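Local coordinates for type III secretion system effector protein ExoU (Pseudomonas fluorescens, PDB 4QMK) that probably acts as a patatin-like phospholipase toxin, injected by type III secretion and directed to the plasma membrane by binding phosphatidylinositol 4,5-bisphosphate, at residues A479-N491 / R526-L538. Residues are numbered along the deposited sequence; the frame is centred on the assembly and turned at random.
Sequences ALQALDTAIAEAN and RLNAPGQRNFQQL
Two amides converge on one carboxylate oxygen: N534 ND2 and Q532 NE2 each donate to D484 OD1 at 2.9 Å, reaching it from opposite faces of the carboxylate plane. The Q532 bond is the straighter of the two. D484 has CG anti to its backbone N (chi1 -178°), which swings the carboxylate across to both donors. Q532 is also the N-cap of helix 533-544, its OE1 accepting from F535 N at 3.0 Å, so a single amide both caps that helix and ties it to helix 464-491. The short helical segments cross at 75° with axes 9.4 Å apart, and N534 enters as a knob among D484, I487, A488 and N491; its CB lies 3.5 Å from I487 CG2. The pair belongs to a bundle of helices in which helix 501-513 packs against helix 464-491 through L503 on I487 and L510 on L483. Two turns on from D484, and one turn on from N534, N491 and Q537 pair their amides reciprocally: Q537 NE2 donates to N491 OD1 in the carbonyl plane, nearly straight at 174°, while N491 ND2 returns a more bent bond to Q537 OE1 (2.8 Å). The apolar side joins L480 CD2 to L527 CD1 and I487 CD1 to L538 CB, with L483 CD2 between them, 4.0 Å from both F535 CE1 and L538 CD2.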
loop_
_atom_site.group_PDB
_atom_site.type_symbol
_atom_site.label_atom_id
_atom_site.label_comp_id
_atom_site.label_asym_id
_atom_site.label_seq_id
_atom_site.Cartn_x
_atom_site.Cartn_y
_atom_site.Cartn_z
ATOM N N ALA A 479 15.962 35.000 -1.565
ATOM C CA ALA A 479 14.902 35.035 -0.576
ATOM C C ALA A 479 14.231 33.681 -0.515
ATOM O O ALA A 479 13.852 33.253 0.583
ATOM C CB ALA A 479 13.895 36.107 -0.921
ATOM N N LEU A 480 14.051 33.000 -1.673
ATOM C CA LEU A 480 13.400 31.660 -1.678
ATOM C C LEU A 480 14.287 30.676 -0.968
ATOM O O LEU A 480 13.804 29.819 -0.233
ATOM C CB LEU A 480 13.049 31.145 -3.101
ATOM C CG LEU A 480 11.948 31.932 -3.800
ATOM C CD1 LEU A 480 11.936 31.727 -5.297
ATOM C CD2 LEU A 480 10.589 31.614 -3.200
ATOM N N GLN A 481 15.590 30.790 -1.180
ATOM C CA GLN A 481 16.544 29.932 -0.460
ATOM C C GLN A 481 16.417 30.155 1.042
ATOM O O GLN A 481 16.309 29.197 1.794
ATOM C CB GLN A 481 17.950 30.180 -0.935
ATOM C CG GLN A 481 18.964 29.248 -0.288
ATOM C CD GLN A 481 18.673 27.772 -0.558
ATOM O OE1 GLN A 481 18.624 27.356 -1.716
ATOM N NE2 GLN A 481 18.542 26.961 0.510
ATOM N N ALA A 482 16.367 31.410 1.487
ATOM C CA ALA A 482 16.190 31.713 2.936
ATOM C C ALA A 482 14.902 31.077 3.460
ATOM O O ALA A 482 14.833 30.603 4.569
ATOM C CB ALA A 482 16.181 33.239 3.196
ATOM N N LEU A 483 13.870 31.075 2.659
ATOM C CA LEU A 483 12.585 30.499 3.092
ATOM C C LEU A 483 12.734 29.028 3.236
ATOM O O LEU A 483 12.281 28.459 4.229
ATOM C CB LEU A 483 11.460 30.796 2.098
ATOM C CG LEU A 483 10.115 30.254 2.490
ATOM C CD1 LEU A 483 9.706 30.876 3.808
ATOM C CD2 LEU A 483 9.085 30.550 1.422
ATOM N N ASP A 484 13.327 28.386 2.231
ATOM C CA ASP A 484 13.548 26.945 2.311
ATOM C C ASP A 484 14.346 26.605 3.578
ATOM O O ASP A 484 14.015 25.657 4.295
ATOM C CB ASP A 484 14.288 26.429 1.078
ATOM C CG ASP A 484 14.484 24.928 1.109
ATOM O OD1 ASP A 484 13.487 24.175 0.983
ATOM O OD2 ASP A 484 15.627 24.500 1.261
ATOM N N THR A 485 15.380 27.397 3.851
ATOM C CA THR A 485 16.213 27.173 5.027
ATOM C C THR A 485 15.421 27.280 6.310
ATOM O O THR A 485 15.563 26.453 7.202
ATOM C CB THR A 485 17.404 28.146 5.086
ATOM O OG1 THR A 485 18.386 27.764 4.110
ATOM C CG2 THR A 485 18.060 28.125 6.470
ATOM N N ALA A 486 14.595 28.304 6.426
ATOM C CA ALA A 486 13.812 28.461 7.639
ATOM C C ALA A 486 12.878 27.276 7.883
ATOM O O ALA A 486 12.629 26.932 9.015
ATOM C CB ALA A 486 13.042 29.762 7.604
ATOM N N ILE A 487 12.354 26.665 6.808
ATOM C CA ILE A 487 11.488 25.497 6.915
ATOM C C ILE A 487 12.336 24.329 7.416
ATOM O O ILE A 487 11.921 23.623 8.321
ATOM C CB ILE A 487 10.870 25.071 5.563
ATOM C CG1 ILE A 487 10.129 26.204 4.834
ATOM C CG2 ILE A 487 9.924 23.907 5.765
ATOM C CD1 ILE A 487 8.784 26.566 5.415
ATOM N N ALA A 488 13.503 24.093 6.799
ATOM C CA ALA A 488 14.444 23.059 7.272
ATOM C C ALA A 488 14.774 23.221 8.760
ATOM O O ALA A 488 14.749 22.257 9.489
ATOM C CB ALA A 488 15.732 23.081 6.455
ATOM N N GLU A 489 15.056 24.452 9.190
ATOM C CA GLU A 489 15.332 24.783 10.597
ATOM C C GLU A 489 14.191 24.390 11.517
ATOM O O GLU A 489 14.406 23.769 12.529
ATOM C CB GLU A 489 15.547 26.294 10.788
ATOM C CG GLU A 489 16.664 26.955 9.967
ATOM C CD GLU A 489 18.061 26.607 10.426
ATOM O OE1 GLU A 489 18.176 25.973 11.497
ATOM O OE2 GLU A 489 19.046 26.958 9.707
ATOM N N ALA A 490 12.981 24.795 11.194
ATOM C CA ALA A 490 11.808 24.458 12.004
ATOM C C ALA A 490 11.572 22.948 12.081
ATOM O O ALA A 490 11.051 22.464 13.087
ATOM C CB ALA A 490 10.551 25.142 11.451
ATOM N N ASN A 491 11.912 22.217 11.011
ATOM C CA ASN A 491 11.756 20.751 10.983
ATOM C C ASN A 491 12.772 19.998 11.828
ATOM O O ASN A 491 12.575 18.817 12.106
ATOM C CB ASN A 491 11.767 20.203 9.541
ATOM C CG ASN A 491 10.442 20.451 8.802
ATOM O OD1 ASN A 491 9.362 20.441 9.397
ATOM N ND2 ASN A 491 10.530 20.638 7.497
ATOM N N ARG A 526 6.329 30.098 -7.608
ATOM C CA ARG A 526 7.640 29.401 -7.289
ATOM C C ARG A 526 7.529 28.592 -6.047
ATOM O O ARG A 526 8.134 27.529 -5.935
ATOM C CB ARG A 526 8.792 30.363 -7.161
ATOM C CG ARG A 526 9.108 31.178 -8.417
ATOM C CD ARG A 526 9.400 30.399 -9.693
ATOM N NE ARG A 526 8.348 29.534 -10.293
ATOM C CZ ARG A 526 7.368 29.916 -11.115
ATOM N NH1 ARG A 526 6.562 28.984 -11.642
ATOM N NH2 ARG A 526 7.161 31.204 -11.407
ATOM N N LEU A 527 6.683 29.059 -5.136
ATOM C CA LEU A 527 6.388 28.287 -3.942
ATOM C C LEU A 527 5.657 26.998 -4.256
ATOM O O LEU A 527 5.581 26.152 -3.348
ATOM C CB LEU A 527 5.575 29.102 -2.920
ATOM C CG LEU A 527 6.401 29.882 -1.944
ATOM C CD1 LEU A 527 7.292 30.848 -2.662
ATOM C CD2 LEU A 527 5.526 30.664 -1.013
ATOM N N ASN A 528 5.053 26.872 -5.459
ATOM C CA ASN A 528 4.354 25.631 -5.864
ATOM C C ASN A 528 5.255 24.694 -6.708
ATOM O O ASN A 528 4.765 23.767 -7.337
ATOM C CB ASN A 528 3.044 25.876 -6.630
ATOM C CG ASN A 528 1.896 26.341 -5.738
ATOM O OD1 ASN A 528 1.051 25.544 -5.333
ATOM N ND2 ASN A 528 1.821 27.626 -5.481
ATOM N N ALA A 529 6.556 24.960 -6.723
ATOM C CA ALA A 529 7.523 24.122 -7.514
ATOM C C ALA A 529 7.215 22.686 -7.213
ATOM O O ALA A 529 7.087 22.302 -6.081
ATOM C CB ALA A 529 8.949 24.451 -7.141
ATOM N N PRO A 530 7.045 21.872 -8.230
ATOM C CA PRO A 530 6.588 20.494 -7.989
ATOM C C PRO A 530 7.239 19.605 -6.916
ATOM O O PRO A 530 6.531 19.100 -6.038
ATOM C CB PRO A 530 6.697 19.870 -9.365
ATOM C CG PRO A 530 6.309 20.991 -10.263
ATOM C CD PRO A 530 6.827 22.259 -9.631
ATOM N N GLY A 531 8.539 19.387 -6.946
ATOM C CA GLY A 531 9.105 18.444 -5.952
ATOM C C GLY A 531 9.629 19.060 -4.662
ATOM O O GLY A 531 10.376 18.441 -3.915
ATOM N N GLN A 532 9.194 20.266 -4.363
ATOM C CA GLN A 532 9.777 20.983 -3.276
ATOM C C GLN A 532 8.956 20.721 -2.007
ATOM O O GLN A 532 7.912 21.327 -1.728
ATOM C CB GLN A 532 9.983 22.410 -3.758
ATOM C CG GLN A 532 10.134 23.500 -2.748
ATOM C CD GLN A 532 11.087 23.241 -1.612
ATOM O OE1 GLN A 532 10.771 22.458 -0.703
ATOM N NE2 GLN A 532 12.162 24.032 -1.554
ATOM N N ARG A 533 9.448 19.747 -1.262
ATOM C CA ARG A 533 8.800 19.232 -0.075
ATOM C C ARG A 533 8.547 20.297 0.988
ATOM O O ARG A 533 7.418 20.456 1.478
ATOM C CB ARG A 533 9.639 18.054 0.471
ATOM C CG ARG A 533 8.988 17.275 1.596
ATOM C CD ARG A 533 7.777 16.498 1.074
ATOM N NE ARG A 533 6.807 16.183 2.129
ATOM C CZ ARG A 533 5.818 16.991 2.557
ATOM N NH1 ARG A 533 5.625 18.211 2.047
ATOM N NH2 ARG A 533 5.006 16.567 3.520
ATOM N N ASN A 534 9.576 21.070 1.319
ATOM C CA ASN A 534 9.440 22.082 2.337
ATOM C C ASN A 534 8.367 23.101 1.973
ATOM O O ASN A 534 7.593 23.503 2.842
ATOM C CB ASN A 534 10.775 22.798 2.574
ATOM C CG ASN A 534 11.794 21.926 3.205
ATOM O OD1 ASN A 534 11.482 20.868 3.739
ATOM N ND2 ASN A 534 13.040 22.342 3.123
ATOM N N PHE A 535 8.355 23.528 0.705
ATOM C CA PHE A 535 7.348 24.445 0.254
ATOM C C PHE A 535 5.953 23.834 0.392
ATOM O O PHE A 535 5.010 24.509 0.854
ATOM C CB PHE A 535 7.594 24.989 -1.167
ATOM C CG PHE A 535 8.832 25.874 -1.305
ATOM C CD1 PHE A 535 9.507 26.392 -0.182
ATOM C CD2 PHE A 535 9.257 26.283 -2.552
ATOM C CE1 PHE A 535 10.577 27.251 -0.318
ATOM C CE2 PHE A 535 10.359 27.126 -2.692
ATOM C CZ PHE A 535 11.009 27.625 -1.568
ATOM N N GLN A 536 5.825 22.562 0.062
ATOM C CA GLN A 536 4.542 21.874 0.203
ATOM C C GLN A 536 4.052 21.929 1.653
ATOM O O GLN A 536 2.902 22.256 1.897
ATOM C CB GLN A 536 4.641 20.420 -0.298
ATOM C CG GLN A 536 4.554 20.284 -1.807
ATOM C CD GLN A 536 3.164 20.657 -2.332
ATOM O OE1 GLN A 536 2.146 20.331 -1.716
ATOM N NE2 GLN A 536 3.113 21.344 -3.462
ATOM N N GLN A 537 4.905 21.624 2.625
ATOM C CA GLN A 537 4.444 21.681 4.036
ATOM C C GLN A 537 3.954 23.081 4.376
ATOM O O GLN A 537 2.949 23.247 5.074
ATOM C CB GLN A 537 5.542 21.412 5.050
ATOM C CG GLN A 537 6.317 20.137 4.946
ATOM C CD GLN A 537 7.420 20.096 6.003
ATOM O OE1 GLN A 537 8.600 19.887 5.678
ATOM N NE2 GLN A 537 7.051 20.344 7.262
ATOM N N LEU A 538 4.709 24.084 3.929
ATOM C CA LEU A 538 4.346 25.454 4.206
ATOM C C LEU A 538 3.016 25.751 3.549
ATOM O O LEU A 538 2.162 26.394 4.164
ATOM C CB LEU A 538 5.415 26.434 3.744
ATOM C CG LEU A 538 4.979 27.880 3.969
ATOM C CD1 LEU A 538 4.755 28.223 5.428
ATOM C CD2 LEU A 538 5.981 28.818 3.341
#